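Local coordinates for protein sortase, SrtB family (Streptococcus pneumoniae PCS8235, PDB 4Y4Q) that probably acts as a class B sortase, a cysteine transpeptidase that helps to form the Type II pilus on the surface of the pneumococcus, at residues I169-E174 against D198-V203; E148-H153 against A204-D209; P85-K90 against A109-A114. All blocks are in the same frame, centred on the assembly; numbering follows the deposited sequence.

Contact 1 of 3, residues I169-E174 against D198-V203; sequences IFEMLE and DHLLSV
With CG trans to the backbone nitrogen (chi1 172°) and the chain extended beyond it, Glu171 reaches straight from its strand to the last turn of the facing helix, where its OE2 comes within 2.7 Å of Leu200 O, a distance at which one carboxylate oxygen would probably carry a proton. The other carboxylate oxygen, OE1, lies 3.3 Å from the methyl CD2 of Leu201. In Leu173, CG is set between the backbone nitrogen and the carbonyl carbon (chi1 52°), and this directs CD2 into the fork between Leu200 CD1 and Val203 CG2, 3.6 Å from each.

Helix 190-202 thus lies against strand 163-176, the two short axes crossing at 68°. A long helix inserted before the strand 218-225 is a feature of class B sortases. On the strand, a classic beta bulge sets both Phe170 and Glu171 opposite Val236 of strand 231-240. The Phe170 ring turns an edge to the helix, CE1 lying 4.0 Å from Leu201 CD2, and also packs on Val236 and Ile218. Beyond the helix end, a water donates to Val203 O at 2.8 Å and accepts from the backbone N of Glu174.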
loop_
_atom_site.group_PDB
_atom_site.type_symbol
_atom_site.label_atom_id
_atom_site.label_comp_id
_atom_site.label_asym_id
_atom_site.label_seq_id
_atom_site.Cartn_x
_atom_site.Cartn_y
_atom_site.Cartn_z
ATOM N N ILE A 169 -1.384 -1.882 9.872
ATOM C CA ILE A 169 -1.048 -0.502 9.533
ATOM C C ILE A 169 -0.275 0.168 10.682
ATOM O O ILE A 169 -0.671 0.053 11.849
ATOM C CB ILE A 169 -2.318 0.302 9.184
ATOM C CG1 ILE A 169 -2.915 -0.210 7.876
ATOM C CG2 ILE A 169 -2.010 1.779 9.039
ATOM C CD1 ILE A 169 -4.250 0.401 7.561
ATOM N N PHE A 170 0.822 0.865 10.372
ATOM C CA PHE A 170 1.518 1.620 11.422
ATOM C C PHE A 170 1.704 3.109 11.144
ATOM O O PHE A 170 2.185 3.843 12.007
ATOM C CB PHE A 170 2.873 0.995 11.772
ATOM C CG PHE A 170 3.846 0.985 10.635
ATOM C CD1 PHE A 170 4.692 2.066 10.406
ATOM C CD2 PHE A 170 3.916 -0.106 9.787
ATOM C CE1 PHE A 170 5.599 2.049 9.345
ATOM C CE2 PHE A 170 4.812 -0.123 8.728
ATOM C CZ PHE A 170 5.649 0.957 8.512
ATOM N N GLU A 171 1.343 3.571 9.958
ATOM C CA GLU A 171 1.578 4.978 9.646
ATOM C C GLU A 171 0.659 5.538 8.566
ATOM O O GLU A 171 0.312 4.836 7.604
ATOM C CB GLU A 171 3.056 5.212 9.251
ATOM C CG GLU A 171 3.312 6.616 8.724
ATOM C CD GLU A 171 4.788 6.954 8.504
ATOM O OE1 GLU A 171 5.675 6.151 8.876
ATOM O OE2 GLU A 171 5.053 8.045 7.949
ATOM N N MET A 172 0.259 6.800 8.727
ATOM C CA MET A 172 -0.318 7.554 7.610
ATOM C C MET A 172 0.498 8.827 7.411
ATOM O O MET A 172 0.911 9.486 8.382
ATOM C CB MET A 172 -1.779 7.928 7.884
ATOM C CG MET A 172 -2.607 8.227 6.628
ATOM S SD MET A 172 -2.603 9.950 6.071
ATOM C CE MET A 172 -2.379 10.736 7.610
ATOM N N LEU A 173 0.728 9.195 6.159
ATOM C CA LEU A 173 1.417 10.452 5.938
ATOM C C LEU A 173 0.885 11.105 4.697
ATOM O O LEU A 173 0.266 10.432 3.867
ATOM C CB LEU A 173 2.939 10.253 5.869
ATOM C CG LEU A 173 3.626 9.231 4.956
ATOM C CD1 LEU A 173 3.323 9.510 3.535
ATOM C CD2 LEU A 173 5.128 9.358 5.105
ATOM N N GLU A 174 1.128 12.406 4.575
ATOM C CA GLU A 174 0.804 13.145 3.359
ATOM C C GLU A 174 2.098 13.724 2.818
ATOM O O GLU A 174 2.909 14.257 3.578
ATOM C CB GLU A 174 -0.219 14.260 3.650
ATOM C CG GLU A 174 -1.597 13.725 4.091
ATOM C CD GLU A 174 -2.587 14.822 4.496
ATOM O OE1 GLU A 174 -2.190 16.009 4.576
ATOM O OE2 GLU A 174 -3.769 14.491 4.743
ATOM N N ASP A 198 13.545 5.302 9.160
ATOM C CA ASP A 198 13.669 6.381 10.127
ATOM C C ASP A 198 13.081 7.685 9.589
ATOM O O ASP A 198 12.425 8.428 10.325
ATOM C CB ASP A 198 15.131 6.572 10.541
ATOM C CG ASP A 198 15.607 5.527 11.550
ATOM O OD1 ASP A 198 14.897 4.522 11.759
ATOM O OD2 ASP A 198 16.699 5.711 12.130
ATOM N N HIS A 199 13.307 7.961 8.309
ATOM C CA HIS A 199 12.783 9.184 7.704
ATOM C C HIS A 199 11.275 9.072 7.528
ATOM O O HIS A 199 10.529 9.984 7.900
ATOM C CB HIS A 199 13.455 9.499 6.353
ATOM C CG HIS A 199 12.882 10.704 5.674
ATOM N ND1 HIS A 199 11.927 10.616 4.681
ATOM C CD2 HIS A 199 13.092 12.027 5.875
ATOM C CE1 HIS A 199 11.587 11.834 4.288
ATOM N NE2 HIS A 199 12.279 12.705 5.000
ATOM N N LEU A 200 10.841 7.949 6.960
ATOM C CA LEU A 200 9.417 7.671 6.770
ATOM C C LEU A 200 8.627 7.949 8.055
ATOM O O LEU A 200 7.649 8.687 8.045
ATOM C CB LEU A 200 9.225 6.224 6.319
ATOM C CG LEU A 200 7.846 5.797 5.808
ATOM C CD1 LEU A 200 7.406 6.649 4.617
ATOM C CD2 LEU A 200 7.875 4.332 5.422
ATOM N N LEU A 201 9.089 7.401 9.170
ATOM C CA LEU A 201 8.429 7.628 10.445
ATOM C C LEU A 201 8.465 9.098 10.878
ATOM O O LEU A 201 7.501 9.602 11.450
ATOM C CB LEU A 201 9.040 6.722 11.522
ATOM C CG LEU A 201 8.736 5.232 11.304
ATOM C CD1 LEU A 201 9.620 4.325 12.163
ATOM C CD2 LEU A 201 7.248 4.945 11.562
ATOM N N SER A 202 9.565 9.792 10.596
ATOM C CA SER A 202 9.728 11.158 11.096
ATOM C C SER A 202 8.750 12.146 10.465
ATOM O O SER A 202 8.479 13.194 11.042
ATOM C CB SER A 202 11.175 11.654 10.916
ATOM O OG SER A 202 11.534 11.714 9.547
ATOM N N VAL A 203 8.227 11.821 9.286
ATOM C CA VAL A 203 7.297 12.722 8.601
ATOM C C VAL A 203 5.840 12.236 8.696
ATOM O O VAL A 203 4.960 12.708 7.964
ATOM C CB VAL A 203 7.700 12.928 7.122
ATOM C CG1 VAL A 203 9.085 13.580 7.035
ATOM C CG2 VAL A 203 7.697 11.603 6.380
HETATM O O HOH W 1 2.528 13.693 7.093
#

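Contact 2 of 3, residues E148-H153 against A204-D209; sequences EFFDQH and AMHKRD
Helix 147-152 is fastened to the short strand 206-207, which pairs with strand 163-176 of the sortase sheet, through the ring of Phe150, held between His206 on one face and Arg208 on the other. A chi1 of 178° swings the Phe150 ring out from the helix and across the strand backbone. His206 CB sits almost exactly over the ring centre, 3.6 Å from the centroid, in a CH-pi contact. The imidazole itself lies obliquely to the phenyl group and is held elsewhere, NE2 being hydrogen-bonded to Ala145 O. At the far end of the ring, CZ comes to 3.8 Å from Lys207 CA, so the phenyl group spans the strand from one residue to the next.

Against the opposite face, the guanidinium of Arg208 is stacked flat and displaced toward the rim, with planes 2° apart and centres 4.6 Å apart. A bend at chi3 turns the arginine back over the ring. From this position NH2 donates to Phe150 O at 3.0 Å, with the acceptor close to the guanidinium plane but the donor tilted out of the carbonyl plane. NH1 bonds to Ile169 O of strand 163-176, so two backbone carbonyls from different elements fix the rotation of the group. The positive charge lies by the C-terminal end of the helix, where the helix dipole would probably favour it; the carboxylate of Asp151 is near, its OD1 4.8 Å from Arg208 NH2, without contact.

The guanidinium-aromatic stack, with NH2 at the same time bound to a helix carbonyl, joins a surface helix to the strand 206-207 side of the sortase sheet.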
loop_
_atom_site.group_PDB
_atom_site.type_symbol
_atom_site.label_atom_id
_atom_site.label_comp_id
_atom_site.label_asym_id
_atom_site.label_seq_id
_atom_site.Cartn_x
_atom_site.Cartn_y
_atom_site.Cartn_z
ATOM N N GLU A 148 -9.213 9.303 14.958
ATOM C CA GLU A 148 -10.095 8.204 15.337
ATOM C C GLU A 148 -10.135 7.074 14.300
ATOM O O GLU A 148 -9.982 5.898 14.630
ATOM C CB GLU A 148 -11.498 8.764 15.576
ATOM C CG GLU A 148 -12.410 7.887 16.391
ATOM C CD GLU A 148 -13.705 8.604 16.748
ATOM O OE1 GLU A 148 -13.630 9.688 17.379
ATOM O OE2 GLU A 148 -14.787 8.092 16.378
ATOM N N PHE A 149 -10.342 7.430 13.040
ATOM C CA PHE A 149 -10.380 6.431 11.989
ATOM C C PHE A 149 -9.031 5.696 11.932
ATOM O O PHE A 149 -8.982 4.465 11.790
ATOM C CB PHE A 149 -10.705 7.109 10.652
ATOM C CG PHE A 149 -11.043 6.149 9.539
ATOM C CD1 PHE A 149 -10.032 5.529 8.811
ATOM C CD2 PHE A 149 -12.365 5.885 9.207
ATOM C CE1 PHE A 149 -10.327 4.647 7.777
ATOM C CE2 PHE A 149 -12.675 5.008 8.172
ATOM C CZ PHE A 149 -11.647 4.386 7.457
ATOM N N PHE A 150 -7.939 6.440 12.065
ATOM C CA PHE A 150 -6.617 5.820 12.088
ATOM C C PHE A 150 -6.471 4.860 13.268
ATOM O O PHE A 150 -5.943 3.765 13.113
ATOM C CB PHE A 150 -5.499 6.868 12.159
ATOM C CG PHE A 150 -4.115 6.264 12.222
ATOM C CD1 PHE A 150 -3.426 5.950 11.051
ATOM C CD2 PHE A 150 -3.514 5.983 13.444
ATOM C CE1 PHE A 150 -2.149 5.384 11.094
ATOM C CE2 PHE A 150 -2.237 5.420 13.501
ATOM C CZ PHE A 150 -1.553 5.119 12.322
ATOM N N ASP A 151 -6.914 5.283 14.450
ATOM C CA ASP A 151 -6.750 4.461 15.643
ATOM C C ASP A 151 -7.531 3.163 15.525
ATOM O O ASP A 151 -7.118 2.129 16.048
ATOM C CB ASP A 151 -7.193 5.218 16.905
ATOM C CG ASP A 151 -6.266 6.387 17.249
ATOM O OD1 ASP A 151 -5.107 6.402 16.773
ATOM O OD2 ASP A 151 -6.693 7.291 18.000
ATOM N N GLN A 152 -8.654 3.212 14.815
ATOM C CA GLN A 152 -9.591 2.099 14.829
ATOM C C GLN A 152 -9.469 1.114 13.660
ATOM O O GLN A 152 -10.095 0.057 13.689
ATOM C CB GLN A 152 -11.028 2.625 14.949
ATOM C CG GLN A 152 -11.260 3.472 16.203
ATOM C CD GLN A 152 -12.613 3.214 16.843
ATOM O OE1 GLN A 152 -13.632 3.143 16.158
ATOM N NE2 GLN A 152 -12.625 3.057 18.164
ATOM N N HIS A 153 -8.790 1.543 12.609
ATOM C CA HIS A 153 -8.481 0.653 11.524
ATOM C C HIS A 153 -7.013 0.385 11.706
ATOM O O HIS A 153 -6.171 1.239 11.428
ATOM C CB HIS A 153 -8.738 1.329 10.178
ATOM C CG HIS A 153 -10.153 1.782 9.990
ATOM N ND1 HIS A 153 -10.602 3.014 10.415
ATOM C CD2 HIS A 153 -11.217 1.169 9.422
ATOM C CE1 HIS A 153 -11.883 3.139 10.118
ATOM N NE2 HIS A 153 -12.280 2.033 9.515
ATOM N N ALA A 204 5.592 11.303 9.613
ATOM C CA ALA A 204 4.267 10.710 9.768
ATOM C C ALA A 204 3.247 11.749 10.227
ATOM O O ALA A 204 3.569 12.602 11.052
ATOM C CB ALA A 204 4.324 9.576 10.768
ATOM N N MET A 205 2.023 11.683 9.705
ATOM C CA MET A 205 0.939 12.508 10.241
ATOM C C MET A 205 0.283 11.766 11.409
ATOM O O MET A 205 -0.086 12.372 12.417
ATOM C CB MET A 205 -0.078 12.859 9.156
ATOM C CG MET A 205 -1.358 13.507 9.707
ATOM S SD MET A 205 -2.415 14.235 8.438
ATOM C CE MET A 205 -3.605 15.126 9.452
ATOM N N HIS A 206 0.133 10.451 11.263
ATOM C CA HIS A 206 -0.191 9.582 12.397
ATOM C C HIS A 206 0.720 8.355 12.320
ATOM O O HIS A 206 1.135 7.946 11.231
ATOM C CB HIS A 206 -1.664 9.133 12.362
ATOM C CG HIS A 206 -2.649 10.264 12.374
ATOM N ND1 HIS A 206 -2.862 11.056 13.482
ATOM C CD2 HIS A 206 -3.478 10.734 11.411
ATOM C CE1 HIS A 206 -3.777 11.969 13.201
ATOM N NE2 HIS A 206 -4.170 11.792 11.952
ATOM N N LYS A 207 1.027 7.760 13.466
ATOM C CA LYS A 207 1.781 6.513 13.472
ATOM C C LYS A 207 1.519 5.794 14.768
ATOM O O LYS A 207 1.102 6.417 15.739
ATOM C CB LYS A 207 3.286 6.775 13.325
ATOM C CG LYS A 207 3.878 7.575 14.480
ATOM C CD LYS A 207 5.362 7.831 14.251
ATOM C CE LYS A 207 5.887 8.869 15.227
ATOM N NZ LYS A 207 7.356 9.000 15.113
ATOM N N ARG A 208 1.732 4.480 14.780
ATOM C CA ARG A 208 1.693 3.721 16.032
ATOM C C ARG A 208 3.025 3.015 16.189
ATOM O O ARG A 208 3.647 2.640 15.203
ATOM C CB ARG A 208 0.540 2.703 16.061
ATOM C CG ARG A 208 0.425 1.821 14.818
ATOM C CD ARG A 208 -0.642 0.722 14.999
ATOM N NE ARG A 208 -1.955 1.285 15.313
ATOM C CZ ARG A 208 -2.854 1.640 14.401
ATOM N NH1 ARG A 208 -2.585 1.471 13.114
ATOM N NH2 ARG A 208 -4.025 2.159 14.779
ATOM N N ASP A 209 3.463 2.838 17.425
ATOM C CA ASP A 209 4.721 2.155 17.676
ATOM C C ASP A 209 4.543 0.642 17.524
ATOM O O ASP A 209 3.848 0.021 18.322
ATOM C CB ASP A 209 5.215 2.490 19.085
ATOM C CG ASP A 209 6.700 2.247 19.255
ATOM O OD1 ASP A 209 7.192 1.198 18.778
ATOM O OD2 ASP A 209 7.381 3.108 19.854
#

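Contact 3 of 3, residues P85-K90 against A109-A114; sequences PLVQAK and AIFLDA
The amide nitrogen NE2 of Gln88 serves two backbone carbonyls, donating to Asp113 O at 2.8 Å and also to Asn116 O. Asp113 O lies in the plane of the amide, whereas NE2 stands above the carbonyl plane of Asp113. The Gln88 side chain is stretched out from its first bond onward (chi1 -178°), which lets the amide reach past Leu112 to the turn that follows its strand.

Upstream, strands 83-88 and 110-112 run parallel and form part of the sortase beta-barrel, between strand 73-77 on one side and strand 124-129 on the other. Their bonds alternate: Ile110 N donates to Pro85 O, Val87 N to Ile110 O, and Leu112 N to Val87 O at 2.8 Å. On one face Leu86 and Ile110 point the same way side by side, with Leu86 CD2 3.6 Å from Ile110 CG2. Leu112 CD1 adds to this face, 4.1 Å from Leu86 CB. Ile75 and Ile127 of the flanking strands complete this apolar layer. The other face carries Val87 and Phe111, whose CG1 and CE2 atoms, respectively, are 4.0 Å apart; the Phe111 ring also meets that of His130. Past the strands, one water donates to both Ala89 O and Ala114 O.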
loop_
_atom_site.group_PDB
_atom_site.type_symbol
_atom_site.label_atom_id
_atom_site.label_comp_id
_atom_site.label_asym_id
_atom_site.label_seq_id
_atom_site.Cartn_x
_atom_site.Cartn_y
_atom_site.Cartn_z
ATOM N N PRO A 85 -8.251 -5.889 -6.079
ATOM C CA PRO A 85 -7.271 -6.772 -6.718
ATOM C C PRO A 85 -5.971 -6.017 -6.864
ATOM O O PRO A 85 -5.998 -4.792 -7.020
ATOM C CB PRO A 85 -7.867 -7.014 -8.104
ATOM C CG PRO A 85 -8.745 -5.822 -8.362
ATOM C CD PRO A 85 -9.303 -5.450 -7.012
ATOM N N LEU A 86 -4.855 -6.734 -6.806
ATOM C CA LEU A 86 -3.547 -6.148 -7.046
ATOM C C LEU A 86 -3.088 -6.530 -8.444
ATOM O O LEU A 86 -3.240 -7.680 -8.866
ATOM C CB LEU A 86 -2.544 -6.682 -6.028
ATOM C CG LEU A 86 -2.864 -6.351 -4.583
ATOM C CD1 LEU A 86 -1.852 -6.991 -3.656
ATOM C CD2 LEU A 86 -2.896 -4.845 -4.416
ATOM N N VAL A 87 -2.528 -5.564 -9.155
ATOM C CA VAL A 87 -2.094 -5.750 -10.532
ATOM C C VAL A 87 -0.712 -5.082 -10.666
ATOM O O VAL A 87 -0.329 -4.276 -9.808
ATOM C CB VAL A 87 -3.173 -5.163 -11.484
ATOM C CG1 VAL A 87 -2.627 -4.817 -12.840
ATOM C CG2 VAL A 87 -4.350 -6.139 -11.620
ATOM N N GLN A 88 0.065 -5.456 -11.677
ATOM C CA GLN A 88 1.308 -4.753 -11.988
ATOM C C GLN A 88 1.433 -4.569 -13.488
ATOM O O GLN A 88 1.227 -5.509 -14.253
ATOM C CB GLN A 88 2.531 -5.510 -11.460
ATOM C CG GLN A 88 3.859 -4.777 -11.716
ATOM C CD GLN A 88 5.047 -5.490 -11.105
ATOM O OE1 GLN A 88 5.255 -6.681 -11.337
ATOM N NE2 GLN A 88 5.840 -4.761 -10.318
ATOM N N ALA A 89 1.771 -3.360 -13.917
ATOM C CA ALA A 89 2.025 -3.120 -15.335
ATOM C C ALA A 89 3.514 -2.929 -15.590
ATOM O O ALA A 89 4.313 -2.887 -14.653
ATOM C CB ALA A 89 1.252 -1.906 -15.814
ATOM N N LYS A 90 3.884 -2.831 -16.863
ATOM C CA LYS A 90 5.185 -2.287 -17.221
ATOM C C LYS A 90 4.985 -0.797 -17.412
ATOM O O LYS A 90 3.901 -0.365 -17.811
ATOM C CB LYS A 90 5.690 -2.864 -18.535
ATOM C CG LYS A 90 5.823 -4.364 -18.598
ATOM C CD LYS A 90 6.475 -4.734 -19.927
ATOM C CE LYS A 90 6.363 -6.213 -20.242
ATOM N NZ LYS A 90 7.044 -6.527 -21.530
ATOM N N ALA A 109 -8.666 -1.132 -9.152
ATOM C CA ALA A 109 -7.470 -1.971 -9.092
ATOM C C ALA A 109 -6.281 -1.182 -8.564
ATOM O O ALA A 109 -6.197 0.026 -8.770
ATOM C CB ALA A 109 -7.155 -2.569 -10.463
ATOM N N ILE A 110 -5.363 -1.875 -7.894
ATOM C CA ILE A 110 -4.208 -1.237 -7.273
ATOM C C ILE A 110 -2.923 -1.755 -7.905
ATOM O O ILE A 110 -2.726 -2.967 -7.976
ATOM C CB ILE A 110 -4.206 -1.514 -5.770
ATOM C CG1 ILE A 110 -5.202 -0.587 -5.077
ATOM C CG2 ILE A 110 -2.844 -1.283 -5.178
ATOM C CD1 ILE A 110 -5.229 -0.789 -3.595
ATOM N N PHE A 111 -2.064 -0.847 -8.373
ATOM C CA PHE A 111 -0.875 -1.212 -9.155
ATOM C C PHE A 111 0.414 -1.209 -8.338
ATOM O O PHE A 111 0.736 -0.218 -7.678
ATOM C CB PHE A 111 -0.677 -0.222 -10.294
ATOM C CG PHE A 111 -1.721 -0.301 -11.366
ATOM C CD1 PHE A 111 -3.021 0.141 -11.135
ATOM C CD2 PHE A 111 -1.398 -0.795 -12.624
ATOM C CE1 PHE A 111 -3.982 0.078 -12.134
ATOM C CE2 PHE A 111 -2.354 -0.859 -13.633
ATOM C CZ PHE A 111 -3.647 -0.423 -13.388
ATOM N N LEU A 112 1.162 -2.304 -8.400
ATOM C CA LEU A 112 2.482 -2.349 -7.786
ATOM C C LEU A 112 3.401 -1.507 -8.653
ATOM O O LEU A 112 3.253 -1.493 -9.879
ATOM C CB LEU A 112 3.022 -3.777 -7.739
ATOM C CG LEU A 112 2.628 -4.701 -6.587
ATOM C CD1 LEU A 112 1.106 -4.840 -6.445
ATOM C CD2 LEU A 112 3.268 -6.072 -6.793
ATOM N N ASP A 113 4.328 -0.793 -8.024
ATOM C CA ASP A 113 5.354 -0.073 -8.772
ATOM C C ASP A 113 6.054 -1.078 -9.677
ATOM O O ASP A 113 6.370 -2.186 -9.247
ATOM C CB ASP A 113 6.362 0.551 -7.806
ATOM C CG ASP A 113 7.237 1.597 -8.473
ATOM O OD1 ASP A 113 8.138 1.225 -9.279
ATOM O OD2 ASP A 113 7.017 2.799 -8.188
ATOM N N ALA A 114 6.276 -0.698 -10.931
ATOM C CA ALA A 114 6.906 -1.581 -11.919
ATOM C C ALA A 114 8.319 -2.043 -11.545
ATOM O O ALA A 114 8.821 -3.009 -12.110
ATOM C CB ALA A 114 6.908 -0.922 -13.297
HETATM O O HOH W 2 7.033 -4.439 -14.271
#

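Contact 3 comes first along the chain and closes before the others open; contact 1 then falls entirely between the two segments of contact 2. Contacts 1 and 2 touch, their centres 10 Å apart: helix 190-202 leads directly into strand 206-207, which pairs with strand 163-176. Together they tie helices 147-152 and 190-202 to the part of the sheet formed by strands 163-176 and 206-207. Contact 3 lies on the opposite side of the chain's centre, about 22 Å from contact 1 and 26 Å from contact 2 between centres. All three reach the same mixed sheet, so the barrel itself is the framework connecting them.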